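Local coordinates for protein alanine dehydrogenase (Archaeoglobus fulgidus, PDB 1OMO) that catalyses the reversible NAD-dependent oxidative deamination of L-alanine to pyruvate, working as a homodimer of two-domain subunits, at residues Ala23-Phe28 / Ala117-Arg122; Met59-Leu64 / Val300-Tyr305; Phe139-Leu144 / Lys164-Tyr169; Pro181-Ser186 / Ala204-Glu209; Asn251-Val254 / Val258-Val261. All coordinates share one frame; numbering follows the deposited sequence.

From the N terminus, helix 17-32 is the first element used: contact 1 pairs it with the end of helix 102-120. Before that loop closes, contact 2 starts at Met59, next to the turn into strand 61-69, and closes only on helix 294-311, so contacts 1 and 2 cross along the chain. They also touch, Met59 CE lying 3.4 Å from Ala23 O. The long loop of contact 2 encloses contacts 3, 4 and 5, which follow in series through the Rossmann domain: two neighbouring helices, a helix-to-loop packing, and a helix end. Contact 3 meets contact 1 where Ala117 CB lies 3.4 Å from Leu144 CD2.

Contact 1 of 5, residues Ala23-Phe28 / Ala117-Arg122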
# COMPACT_ATOMS: atom_id res chain seq x y z
N ALA A 23 5.44 11.01 19.97
CA ALA A 23 5.36 10.89 18.52
C ALA A 23 3.93 10.86 18.02
O ALA A 23 3.60 11.53 17.05
CB ALA A 23 6.11 9.62 18.06
N VAL A 24 3.08 10.11 18.71
CA VAL A 24 1.69 10.01 18.29
C VAL A 24 0.96 11.34 18.49
O VAL A 24 0.13 11.73 17.67
CB VAL A 24 0.96 8.85 19.04
CG1 VAL A 24 -0.54 8.84 18.74
CG2 VAL A 24 1.55 7.53 18.60
N GLU A 25 1.30 12.04 19.56
CA GLU A 25 0.68 13.34 19.82
C GLU A 25 1.05 14.36 18.73
O GLU A 25 0.18 15.06 18.18
CB GLU A 25 1.11 13.86 21.19
CG GLU A 25 0.48 15.22 21.56
CD GLU A 25 0.57 15.51 23.05
OE1 GLU A 25 1.57 15.12 23.68
OE2 GLU A 25 -0.35 16.13 23.60
N GLU A 26 2.34 14.42 18.39
CA GLU A 26 2.80 15.36 17.35
C GLU A 26 2.20 14.95 15.98
O GLU A 26 1.82 15.80 15.18
CB GLU A 26 4.34 15.39 17.33
CG GLU A 26 4.97 16.31 16.32
CD GLU A 26 4.61 17.79 16.48
OE1 GLU A 26 5.19 18.60 15.73
OE2 GLU A 26 3.78 18.16 17.35
N ALA A 27 2.11 13.65 15.73
CA ALA A 27 1.52 13.17 14.48
C ALA A 27 0.11 13.68 14.37
O ALA A 27 -0.28 14.18 13.33
CB ALA A 27 1.50 11.64 14.46
N PHE A 28 -0.68 13.56 15.43
CA PHE A 28 -2.05 14.07 15.35
C PHE A 28 -2.04 15.58 15.10
O PHE A 28 -2.79 16.09 14.27
CB PHE A 28 -2.85 13.82 16.63
CG PHE A 28 -3.35 12.43 16.78
CD1 PHE A 28 -3.94 11.77 15.70
CD2 PHE A 28 -3.21 11.76 17.98
CE1 PHE A 28 -4.37 10.45 15.82
CE2 PHE A 28 -3.64 10.45 18.11
CZ PHE A 28 -4.22 9.80 17.03
N ALA A 117 -7.12 10.35 26.36
CA ALA A 117 -7.66 10.53 27.70
C ALA A 117 -7.03 11.80 28.31
O ALA A 117 -7.73 12.57 28.96
CB ALA A 117 -7.39 9.29 28.56
N LYS A 118 -5.74 12.04 28.06
CA LYS A 118 -5.10 13.24 28.58
C LYS A 118 -5.85 14.51 28.19
O LYS A 118 -5.98 15.44 28.99
CB LYS A 118 -3.66 13.37 28.08
CG LYS A 118 -3.08 14.76 28.42
CD LYS A 118 -1.55 14.89 28.26
CE LYS A 118 -1.18 15.33 26.85
NZ LYS A 118 0.30 15.56 26.69
N TYR A 119 -6.36 14.55 26.96
CA TYR A 119 -7.06 15.72 26.45
C TYR A 119 -8.55 15.72 26.69
O TYR A 119 -9.17 16.78 26.74
CB TYR A 119 -6.84 15.85 24.94
CG TYR A 119 -5.50 16.43 24.56
CD1 TYR A 119 -5.32 17.80 24.48
CD2 TYR A 119 -4.40 15.61 24.34
CE1 TYR A 119 -4.07 18.36 24.17
CE2 TYR A 119 -3.15 16.14 24.04
CZ TYR A 119 -2.99 17.53 23.96
OH TYR A 119 -1.77 18.09 23.67
N LEU A 120 -9.13 14.55 26.85
CA LEU A 120 -10.57 14.47 26.97
C LEU A 120 -11.18 14.08 28.32
O LEU A 120 -12.30 14.47 28.60
CB LEU A 120 -11.07 13.52 25.89
CG LEU A 120 -11.51 13.99 24.52
CD1 LEU A 120 -11.13 15.40 24.24
CD2 LEU A 120 -10.93 13.01 23.50
N ALA A 121 -10.45 13.33 29.14
CA ALA A 121 -10.98 12.87 30.42
C ALA A 121 -10.84 13.91 31.53
O ALA A 121 -9.94 14.74 31.49
CB ALA A 121 -10.28 11.59 30.84
N ARG A 122 -11.73 13.84 32.52
CA ARG A 122 -11.69 14.77 33.65
C ARG A 122 -10.32 14.71 34.29
O ARG A 122 -9.80 13.63 34.57
CB ARG A 122 -12.72 14.40 34.69
CG ARG A 122 -14.13 14.66 34.27
CD ARG A 122 -15.04 14.35 35.42
NE ARG A 122 -15.48 12.96 35.44
CZ ARG A 122 -15.17 12.10 36.39
NH1 ARG A 122 -14.39 12.50 37.39
NH2 ARG A 122 -15.66 10.87 36.36
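Glu25 reaches from helix 17-32 to Lys118 and Tyr119 in the last turn of helix 102-120, and these three side chains make the whole contact. The backbones stay well apart, with the CA atoms of Glu25 and Tyr119 10.5 Å from each other, and only 108 Å² is buried in all. The gap is spanned because Glu25 carries CG anti to its own N (chi1 -179°) and then runs on extended, crossing both partners at about a right angle. Its carboxylate stands nearly perpendicular to the Tyr119 ring, the planes 86° apart, with CD at the ring edge. Tyr119 OH is the donor to Glu25 OE2, but the 2.4 Å between them is doubtful, since OE2 also sits too close to the ring. Lys118, bent at chi3, brings NZ to 3.3 Å from Glu25 OE1 and to 3.2 Å from the less certain OE2; both bonds are weak, and together they form a salt bridge. This polar side is the sparse one, at the surface, with Lys118 exposed. The tighter side is the apolar one: Val24, buried, packs on Ala111 and Ala112 of helix 102-120 and also touches the NAD-binding Arg108, while Phe28 and Tyr119 both lean on Ile272. One carboxylate thus appears to serve a phenol and, more weakly, an ammonium group, and the positive charge beside it would probably help to keep Glu25 ionised, giving the two helices a polar tie at the surface.

Contact 2 of 5, residues Met59-Leu64 / Val300-Tyr305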
# COMPACT_ATOMS: atom_id res chain seq x y z
N MET A 59 6.88 14.30 9.55
CA MET A 59 8.08 14.31 10.37
C MET A 59 9.33 13.99 9.58
O MET A 59 10.31 13.52 10.15
CB MET A 59 7.93 13.31 11.52
CG MET A 59 6.65 13.50 12.30
SD MET A 59 6.47 12.25 13.54
CE MET A 59 5.55 13.13 14.77
N GLY A 60 9.29 14.20 8.28
CA GLY A 60 10.46 13.96 7.47
C GLY A 60 10.65 12.58 6.89
O GLY A 60 11.67 12.32 6.24
N TYR A 61 9.70 11.68 7.13
CA TYR A 61 9.80 10.34 6.58
C TYR A 61 8.55 9.93 5.83
O TYR A 61 7.52 10.59 5.90
CB TYR A 61 10.03 9.30 7.66
CG TYR A 61 11.37 9.37 8.31
CD1 TYR A 61 11.66 10.38 9.21
CD2 TYR A 61 12.34 8.41 8.04
CE1 TYR A 61 12.89 10.43 9.85
CE2 TYR A 61 13.58 8.44 8.67
CZ TYR A 61 13.85 9.45 9.58
OH TYR A 61 15.03 9.45 10.28
N ALA A 62 8.67 8.85 5.09
CA ALA A 62 7.53 8.33 4.38
C ALA A 62 7.63 6.84 4.64
O ALA A 62 8.72 6.35 4.93
CB ALA A 62 7.61 8.64 2.90
N GLY A 63 6.51 6.14 4.60
CA GLY A 63 6.55 4.70 4.82
C GLY A 63 5.23 4.04 4.53
O GLY A 63 4.20 4.71 4.37
N LEU A 64 5.23 2.72 4.45
CA LEU A 64 4.00 1.99 4.22
C LEU A 64 3.91 0.79 5.15
O LEU A 64 4.83 -0.01 5.18
CB LEU A 64 3.90 1.50 2.76
CG LEU A 64 2.57 0.71 2.59
CD1 LEU A 64 1.94 1.04 1.28
CD2 LEU A 64 2.82 -0.80 2.68
N VAL A 300 6.00 6.68 14.71
CA VAL A 300 6.64 5.75 15.58
C VAL A 300 7.80 4.99 14.91
O VAL A 300 8.78 4.68 15.56
CB VAL A 300 5.60 4.78 16.16
CG1 VAL A 300 6.21 3.42 16.30
CG2 VAL A 300 5.12 5.29 17.52
N ALA A 301 7.68 4.66 13.63
CA ALA A 301 8.77 3.95 12.98
C ALA A 301 10.01 4.86 12.86
O ALA A 301 11.16 4.39 12.91
CB ALA A 301 8.33 3.45 11.60
N LYS A 302 9.78 6.17 12.72
CA LYS A 302 10.88 7.12 12.65
C LYS A 302 11.72 7.06 13.93
O LYS A 302 12.95 7.15 13.89
CB LYS A 302 10.37 8.55 12.46
CG LYS A 302 11.35 9.56 13.10
CD LYS A 302 11.09 11.00 12.71
CE LYS A 302 12.22 11.92 13.22
NZ LYS A 302 12.13 13.25 12.58
N VAL A 303 11.05 6.93 15.07
CA VAL A 303 11.77 6.87 16.33
C VAL A 303 12.58 5.60 16.47
O VAL A 303 13.70 5.62 16.98
CB VAL A 303 10.80 6.99 17.50
CG1 VAL A 303 11.50 6.59 18.80
CG2 VAL A 303 10.29 8.42 17.59
N VAL A 304 12.00 4.48 16.04
CA VAL A 304 12.67 3.18 16.08
C VAL A 304 13.89 3.20 15.16
O VAL A 304 14.96 2.65 15.50
CB VAL A 304 11.74 2.05 15.58
CG1 VAL A 304 12.56 0.78 15.28
CG2 VAL A 304 10.67 1.76 16.62
N TYR A 305 13.73 3.81 13.98
CA TYR A 305 14.84 3.84 13.03
C TYR A 305 16.04 4.65 13.55
O TYR A 305 17.16 4.18 13.52
CB TYR A 305 14.37 4.36 11.65
CG TYR A 305 15.49 4.50 10.62
CD1 TYR A 305 15.90 5.75 10.19
CD2 TYR A 305 16.17 3.37 10.14
CE1 TYR A 305 16.98 5.90 9.29
CE2 TYR A 305 17.24 3.51 9.24
CZ TYR A 305 17.64 4.79 8.83
OH TYR A 305 18.69 4.94 7.96
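The Tyr61 ring carries Lys302 over one face, has Met59 O at its edge, in plane, and meets Tyr305 CD1 obliquely. Over the face, Lys302 CB stands 4.3 Å from the Tyr61 ring centroid, 24° off the normal, which makes a CH-pi contact displaced toward the rim. The rest of the lysine continues along that rim, Lys302 CD coming to 3.4 Å from Tyr61 CE1, and the two side chains cross at about a right angle. The second ring is used differently: Tyr61 OH lies at the edge of Tyr305, 3.8 Å from Tyr305 CD1, so the Tyr61 hydroxyl end meets the rim of Tyr305. The polar end of Tyr61 is hydrogen-bonded to Glu306, one turn beyond Lys302 on the same helix.

Lys302 is extended throughout, CG lying anti to its backbone N (chi1 150°), and this reach delivers NZ to Met59 O at 3.0 Å. The C=O...N angle of 152° marks a fairly straight approach to the carbonyl. Met59 CB touches Lys302 CD at 4.1 Å before its thioether leaves toward helix 17-32, where it packs on Glu26 and Leu30. Helix 294-311 is thereby laid against one side of the mixed sheet at the turn between strands 50-58 and 61-69. Along strand 61-69, Ala62 and Leu64 pack on Phe46 and Ala53 of the second subunit.

The chemistry implies a double use of Lys302: its methylenes pack on an aromatic ring while its ammonium group satisfies a turn carbonyl, with Glu306 as a further, long and weak, ionic partner.

Contact 3 of 5, residues Phe139-Leu144 / Lys164-Tyr169; sequences FQLEAL and KKFVSY
Glu142 OE1 accepts a very short hydrogen bond from Tyr169 OH, 2.5 Å long, across two neighbouring helices of the Rossmann-fold NAD domain. Helix 135-147 links strands 127-131 and 152-156, and helix 160-172 links 152-156 to 177-179, so the contact joins successive beta-alpha-beta crossovers. The segment axes agree: they run only 23° from parallel and come no closer than 12.2 Å, a spacing that long side chains must fill.

The acid manages this by folding back, bent at chi2 (-69°), which brings OE1 to the edge of the Tyr169 ring, near its plane. Carboxylate and ring planes stand 83° apart, so the phenol meets the acid group nearly crosswise. The other oxygen, OE2, makes salt bridges with Arg145 and Arg146; these two positive charges would probably help to keep the carboxylate ionised, and they limit its rotation.

Beneath this outer bond the packing turns apolar. Tyr138 meets the rings of both Phe166 and Tyr169 edge-to-face, while Phe166 also packs on Val153 and Ala155 of strand 152-156, and its side chain is about 8 Å from the bound NAD. Leu141 faces the ends of both aromatic side chains of helix 160-172: its CD1 lies 4.2 Å from Tyr169 CE2, and its branching carbon CG rests 3.9 Å from Phe166 CZ.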
# COMPACT_ATOMS: atom_id res chain seq x y z
N PHE A 139 -1.53 -2.28 26.89
CA PHE A 139 -0.92 -1.08 26.33
C PHE A 139 -1.69 0.18 26.69
O PHE A 139 -1.11 1.22 26.89
CB PHE A 139 -0.78 -1.17 24.82
CG PHE A 139 0.29 -2.12 24.40
CD1 PHE A 139 0.00 -3.47 24.17
CD2 PHE A 139 1.60 -1.67 24.27
CE1 PHE A 139 1.00 -4.35 23.84
CE2 PHE A 139 2.62 -2.55 23.93
CZ PHE A 139 2.32 -3.90 23.71
N GLN A 140 -3.01 0.07 26.78
CA GLN A 140 -3.80 1.23 27.13
C GLN A 140 -3.45 1.60 28.59
O GLN A 140 -3.21 2.76 28.90
CB GLN A 140 -5.27 0.87 26.98
CG GLN A 140 -6.16 2.03 26.77
CD GLN A 140 -6.16 2.58 25.34
OE1 GLN A 140 -6.61 3.69 25.12
NE2 GLN A 140 -5.68 1.80 24.38
N LEU A 141 -3.43 0.59 29.47
CA LEU A 141 -3.13 0.76 30.88
C LEU A 141 -1.79 1.46 31.06
O LEU A 141 -1.70 2.41 31.82
CB LEU A 141 -3.09 -0.61 31.56
CG LEU A 141 -2.89 -0.84 33.07
CD1 LEU A 141 -1.45 -0.77 33.39
CD2 LEU A 141 -3.68 0.17 33.91
N GLU A 142 -0.77 1.00 30.34
CA GLU A 142 0.56 1.59 30.44
C GLU A 142 0.62 3.03 29.93
O GLU A 142 1.32 3.85 30.50
CB GLU A 142 1.59 0.74 29.69
CG GLU A 142 1.86 -0.61 30.31
CD GLU A 142 2.60 -0.54 31.64
OE1 GLU A 142 2.66 -1.58 32.34
OE2 GLU A 142 3.13 0.54 31.99
N ALA A 143 -0.08 3.34 28.85
CA ALA A 143 -0.08 4.71 28.36
C ALA A 143 -0.79 5.62 29.37
O ALA A 143 -0.29 6.72 29.70
CB ALA A 143 -0.77 4.78 27.04
N LEU A 144 -1.94 5.16 29.86
CA LEU A 144 -2.73 5.92 30.80
C LEU A 144 -2.01 6.23 32.12
O LEU A 144 -2.20 7.32 32.70
CB LEU A 144 -4.06 5.20 31.09
CG LEU A 144 -5.11 5.13 29.96
CD1 LEU A 144 -6.21 4.13 30.31
CD2 LEU A 144 -5.73 6.53 29.76
N LYS A 164 -8.14 -11.94 35.43
CA LYS A 164 -7.33 -12.17 36.63
C LYS A 164 -5.86 -11.88 36.36
O LYS A 164 -5.16 -11.32 37.21
CB LYS A 164 -7.51 -13.60 37.14
CG LYS A 164 -8.80 -13.81 37.93
CD LYS A 164 -8.99 -15.24 38.39
CE LYS A 164 -10.31 -15.37 39.18
NZ LYS A 164 -10.70 -16.77 39.59
N LYS A 165 -5.39 -12.28 35.19
CA LYS A 165 -4.01 -12.01 34.85
C LYS A 165 -3.78 -10.49 34.77
O LYS A 165 -2.80 -9.99 35.30
CB LYS A 165 -3.66 -12.65 33.51
CG LYS A 165 -2.23 -12.35 33.08
CD LYS A 165 -1.88 -12.94 31.72
CE LYS A 165 -0.41 -13.30 31.66
NZ LYS A 165 0.01 -13.45 30.25
N PHE A 166 -4.67 -9.76 34.10
CA PHE A 166 -4.51 -8.31 33.97
C PHE A 166 -4.55 -7.71 35.38
O PHE A 166 -3.78 -6.82 35.72
CB PHE A 166 -5.62 -7.75 33.03
CG PHE A 166 -5.68 -6.23 32.92
CD1 PHE A 166 -6.50 -5.49 33.77
CD2 PHE A 166 -4.92 -5.54 31.96
CE1 PHE A 166 -6.58 -4.10 33.67
CE2 PHE A 166 -4.99 -4.13 31.85
CZ PHE A 166 -5.82 -3.42 32.71
N VAL A 167 -5.45 -8.21 36.21
CA VAL A 167 -5.56 -7.69 37.56
C VAL A 167 -4.28 -7.93 38.35
O VAL A 167 -3.81 -7.06 39.07
CB VAL A 167 -6.76 -8.35 38.27
CG1 VAL A 167 -6.62 -8.20 39.80
CG2 VAL A 167 -8.05 -7.69 37.80
N SER A 168 -3.70 -9.11 38.18
CA SER A 168 -2.46 -9.47 38.85
C SER A 168 -1.29 -8.60 38.34
O SER A 168 -0.37 -8.24 39.12
CB SER A 168 -2.18 -10.96 38.59
OG SER A 168 -1.14 -11.47 39.39
N TYR A 169 -1.32 -8.26 37.04
CA TYR A 169 -0.30 -7.42 36.40
C TYR A 169 -0.31 -6.03 37.05
O TYR A 169 0.73 -5.42 37.31
CB TYR A 169 -0.59 -7.30 34.89
CG TYR A 169 0.35 -6.39 34.08
CD1 TYR A 169 1.41 -6.93 33.34
CD2 TYR A 169 0.16 -5.00 34.04
CE1 TYR A 169 2.24 -6.11 32.57
CE2 TYR A 169 0.99 -4.17 33.26
CZ TYR A 169 2.03 -4.74 32.53
OH TYR A 169 2.84 -3.96 31.72

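Contact 4 of 5, residues Pro181-Ser186 / Ala204-Glu209; sequences PAEEAS and AEWVEE
Trp206 and Glu183 form the centre of this contact, and aromatic packing accounts for most of the 267 Å² it buries. The indole lies flat against the first turn of helix 182-185, with Glu183 CA 3.6 Å from the centroid of its six-membered ring and 16° off the normal, a CH-pi contact over the face. Glu183 CB sits above the middle of the same indole, and the chain, CG anti to the backbone N (chi1 169°), continues over the pyrrole part. There the carboxylate lies almost parallel to the ring, the planes 15° apart.

Around the rim the partners change. Ala182 CB touches Trp206 CZ3 obliquely at 3.7 Å, and Ser186 OG lies at the edge, 3.6 Å from Trp206 CE3.

Direct polar bonds between the segments are absent. Glu183 OE2 is near Trp206 NE1, but the angle is poor for a hydrogen bond. Instead a water in the ring plane accepts a hydrogen bond from Trp206 NE1 at 2.8 Å and donates to Glu183 OE2. A second water donates to Ser186 O and accepts from Glu208 N, both at 2.8 Å. Within the helix, Ala182 O is gripped from opposite faces of its plane by Ser186 N and by Ser186 OG, the latter at 2.8 Å, which fixes the hydroxyl at the indole edge.

The arrangement belongs to the Rossmann domain, where the short helix leading from edge strand 177-179 back to central strand 190-193 is covered by the loop before strand 212-215; the Ala182 side chain lies about 7 Å from the bound NAD.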
# COMPACT_ATOMS: atom_id res chain seq x y z
N PRO A 181 -17.65 -7.79 36.96
CA PRO A 181 -18.63 -8.09 35.92
C PRO A 181 -18.62 -6.87 35.04
O PRO A 181 -18.12 -5.84 35.46
CB PRO A 181 -19.95 -8.17 36.67
CG PRO A 181 -19.54 -8.42 38.11
CD PRO A 181 -18.30 -7.58 38.26
N ALA A 182 -19.21 -6.94 33.85
CA ALA A 182 -19.19 -5.81 32.93
C ALA A 182 -19.91 -4.56 33.42
O ALA A 182 -19.40 -3.46 33.28
CB ALA A 182 -19.75 -6.23 31.57
N GLU A 183 -21.09 -4.73 33.98
CA GLU A 183 -21.85 -3.57 34.48
C GLU A 183 -21.07 -2.74 35.50
O GLU A 183 -21.11 -1.52 35.46
CB GLU A 183 -23.19 -4.03 35.10
CG GLU A 183 -23.92 -2.96 35.86
CD GLU A 183 -25.38 -3.30 36.03
OE1 GLU A 183 -26.15 -2.49 36.58
OE2 GLU A 183 -25.74 -4.41 35.60
N GLU A 184 -20.35 -3.40 36.40
CA GLU A 184 -19.57 -2.68 37.42
C GLU A 184 -18.28 -2.05 36.86
O GLU A 184 -17.92 -0.93 37.22
CB GLU A 184 -19.26 -3.61 38.61
CG GLU A 184 -18.46 -2.98 39.73
CD GLU A 184 -19.17 -1.78 40.37
OE1 GLU A 184 -20.38 -1.89 40.64
OE2 GLU A 184 -18.50 -0.75 40.61
N ALA A 185 -17.59 -2.76 35.97
CA ALA A 185 -16.37 -2.24 35.35
C ALA A 185 -16.66 -0.96 34.60
O ALA A 185 -15.83 -0.09 34.53
CB ALA A 185 -15.79 -3.27 34.39
N SER A 186 -17.86 -0.86 34.02
CA SER A 186 -18.29 0.31 33.25
C SER A 186 -18.48 1.57 34.08
O SER A 186 -18.54 2.68 33.55
CB SER A 186 -19.60 0.02 32.55
OG SER A 186 -19.46 -1.10 31.72
N ALA A 204 -25.88 1.62 28.00
CA ALA A 204 -25.93 3.05 28.30
C ALA A 204 -26.20 3.32 29.78
O ALA A 204 -25.51 4.10 30.41
CB ALA A 204 -26.99 3.76 27.44
N GLU A 205 -27.20 2.66 30.34
CA GLU A 205 -27.52 2.90 31.75
C GLU A 205 -26.37 2.58 32.69
O GLU A 205 -26.41 2.94 33.85
CB GLU A 205 -28.79 2.13 32.16
CG GLU A 205 -28.55 0.66 32.47
CD GLU A 205 -29.66 -0.24 31.95
OE1 GLU A 205 -30.00 -0.14 30.75
OE2 GLU A 205 -30.17 -1.06 32.73
N TRP A 206 -25.34 1.90 32.20
CA TRP A 206 -24.19 1.59 33.05
C TRP A 206 -23.19 2.77 33.04
O TRP A 206 -22.32 2.86 33.91
CB TRP A 206 -23.46 0.34 32.54
CG TRP A 206 -24.25 -0.95 32.48
CD1 TRP A 206 -25.50 -1.18 32.99
CD2 TRP A 206 -23.82 -2.19 31.91
NE1 TRP A 206 -25.87 -2.49 32.77
CE2 TRP A 206 -24.87 -3.13 32.11
CE3 TRP A 206 -22.66 -2.60 31.24
CZ2 TRP A 206 -24.78 -4.45 31.67
CZ3 TRP A 206 -22.58 -3.92 30.80
CH2 TRP A 206 -23.64 -4.83 31.01
N VAL A 207 -23.31 3.66 32.07
CA VAL A 207 -22.34 4.75 31.98
C VAL A 207 -22.76 6.00 32.72
O VAL A 207 -23.81 6.58 32.44
CB VAL A 207 -22.02 5.14 30.52
CG1 VAL A 207 -20.93 6.24 30.49
CG2 VAL A 207 -21.56 3.92 29.73
N GLU A 208 -21.91 6.40 33.67
CA GLU A 208 -22.17 7.59 34.47
C GLU A 208 -21.67 8.85 33.78
O GLU A 208 -20.81 8.79 32.90
CB GLU A 208 -21.48 7.47 35.84
CG GLU A 208 -21.64 6.08 36.51
CD GLU A 208 -21.99 6.15 38.00
OE1 GLU A 208 -21.71 5.17 38.70
OE2 GLU A 208 -22.56 7.16 38.47
N GLU A 209 -22.24 9.98 34.20
CA GLU A 209 -21.87 11.28 33.71
C GLU A 209 -20.37 11.44 33.97
O GLU A 209 -19.83 10.82 34.89
CB GLU A 209 -22.63 12.36 34.49
CG GLU A 209 -24.13 12.32 34.37
CD GLU A 209 -24.81 13.56 34.94
OE1 GLU A 209 -26.03 13.70 34.74
OE2 GLU A 209 -24.15 14.40 35.59
O HOH W 1 -28.19 -3.87 33.48
O HOH W 2 -19.34 5.26 34.07

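Contact 5 of 5, residues Asn251-Val254 / Val258-Val261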
# COMPACT_ATOMS: atom_id res chain seq x y z
N ASN A 251 -19.18 3.02 13.33
CA ASN A 251 -19.61 2.57 11.98
C ASN A 251 -21.05 2.04 11.84
O ASN A 251 -21.77 2.50 10.95
CB ASN A 251 -18.56 1.60 11.36
CG ASN A 251 -18.72 0.16 11.79
OD1 ASN A 251 -19.47 -0.62 11.18
ND2 ASN A 251 -17.97 -0.23 12.82
N VAL A 252 -21.48 1.14 12.72
CA VAL A 252 -22.85 0.57 12.68
C VAL A 252 -23.90 1.67 12.86
O VAL A 252 -24.88 1.76 12.11
CB VAL A 252 -23.03 -0.53 13.81
CG1 VAL A 252 -24.44 -1.13 13.78
CG2 VAL A 252 -22.02 -1.64 13.59
N ALA A 253 -23.67 2.55 13.83
CA ALA A 253 -24.59 3.64 14.09
C ALA A 253 -24.76 4.54 12.88
O ALA A 253 -25.90 4.88 12.52
CB ALA A 253 -24.11 4.46 15.26
N VAL A 254 -23.65 4.93 12.27
CA VAL A 254 -23.70 5.80 11.09
C VAL A 254 -24.38 5.07 9.93
O VAL A 254 -25.25 5.62 9.26
CB VAL A 254 -22.26 6.26 10.67
CG1 VAL A 254 -22.27 6.83 9.27
CG2 VAL A 254 -21.72 7.30 11.67
N VAL A 258 -28.47 6.03 12.79
CA VAL A 258 -28.80 6.52 14.11
C VAL A 258 -28.16 7.88 14.36
O VAL A 258 -28.85 8.84 14.72
CB VAL A 258 -28.38 5.51 15.17
CG1 VAL A 258 -28.70 6.04 16.56
CG2 VAL A 258 -29.13 4.21 14.92
N ILE A 259 -26.86 7.99 14.15
CA ILE A 259 -26.22 9.29 14.31
C ILE A 259 -25.65 9.74 12.98
O ILE A 259 -25.39 8.93 12.08
CB ILE A 259 -25.09 9.27 15.35
CG1 ILE A 259 -24.11 8.15 15.01
CG2 ILE A 259 -25.66 9.14 16.74
CD1 ILE A 259 -22.82 8.28 15.75
N GLY A 260 -25.46 11.05 12.84
CA GLY A 260 -24.91 11.57 11.61
C GLY A 260 -23.53 12.14 11.84
O GLY A 260 -22.90 11.87 12.86
N VAL A 261 -23.06 12.94 10.88
CA VAL A 261 -21.74 13.53 11.01
C VAL A 261 -21.75 14.74 11.92
O VAL A 261 -20.71 15.16 12.42
CB VAL A 261 -21.15 13.96 9.66
CG1 VAL A 261 -19.69 14.35 9.87
CG2 VAL A 261 -21.26 12.82 8.64
O HOH W 3 -25.65 8.26 9.35
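Ala253 and Val258 share the one direct hydrogen bond of this contact, Val258 N donating to Ala253 O at 2.8 Å. The N-H...O angle of 135° shows a bent bond, although the nitrogen approaches the carbonyl fairly straight, at a C=O...N angle of 156°. Reaching five residues back, it is the six-to-one bond expected of a Schellman motif, and the flanking apolar touch between Ala253 CB and Val258 CB, 4.4 Å apart, is consistent with that way of ending helix 251-255.

Water provides the second polar link. A single molecule donates both its protons, to Val254 O at 2.7 Å and to Ile259 O at 2.8 Å, so that two carbonyls from the two segments are satisfied together.

The apolar contacts centre on Ile259. Its CG1 lies between the backbone N and the carbonyl carbon (chi1 53°), a position that turns the branch to the helix: CG1 is 3.7 Å from Ala253 CB and 4.2 Å from Val254 CG2. Ala253 and Ile259 both continue onto Leu231 of helix 228-232, and Val258 packs on Val228 and Lys232 of that helix.

Together these contacts hold the loop leading to strand 264-267, at the edge of the parallel sheet, back on the helix it has just left. Chemically, a carbonyl near the helix end gains a backbone N-H, the next is served by water, and the aliphatic groups of Ala253, Val258 and Ile259 pack against helix 228-232.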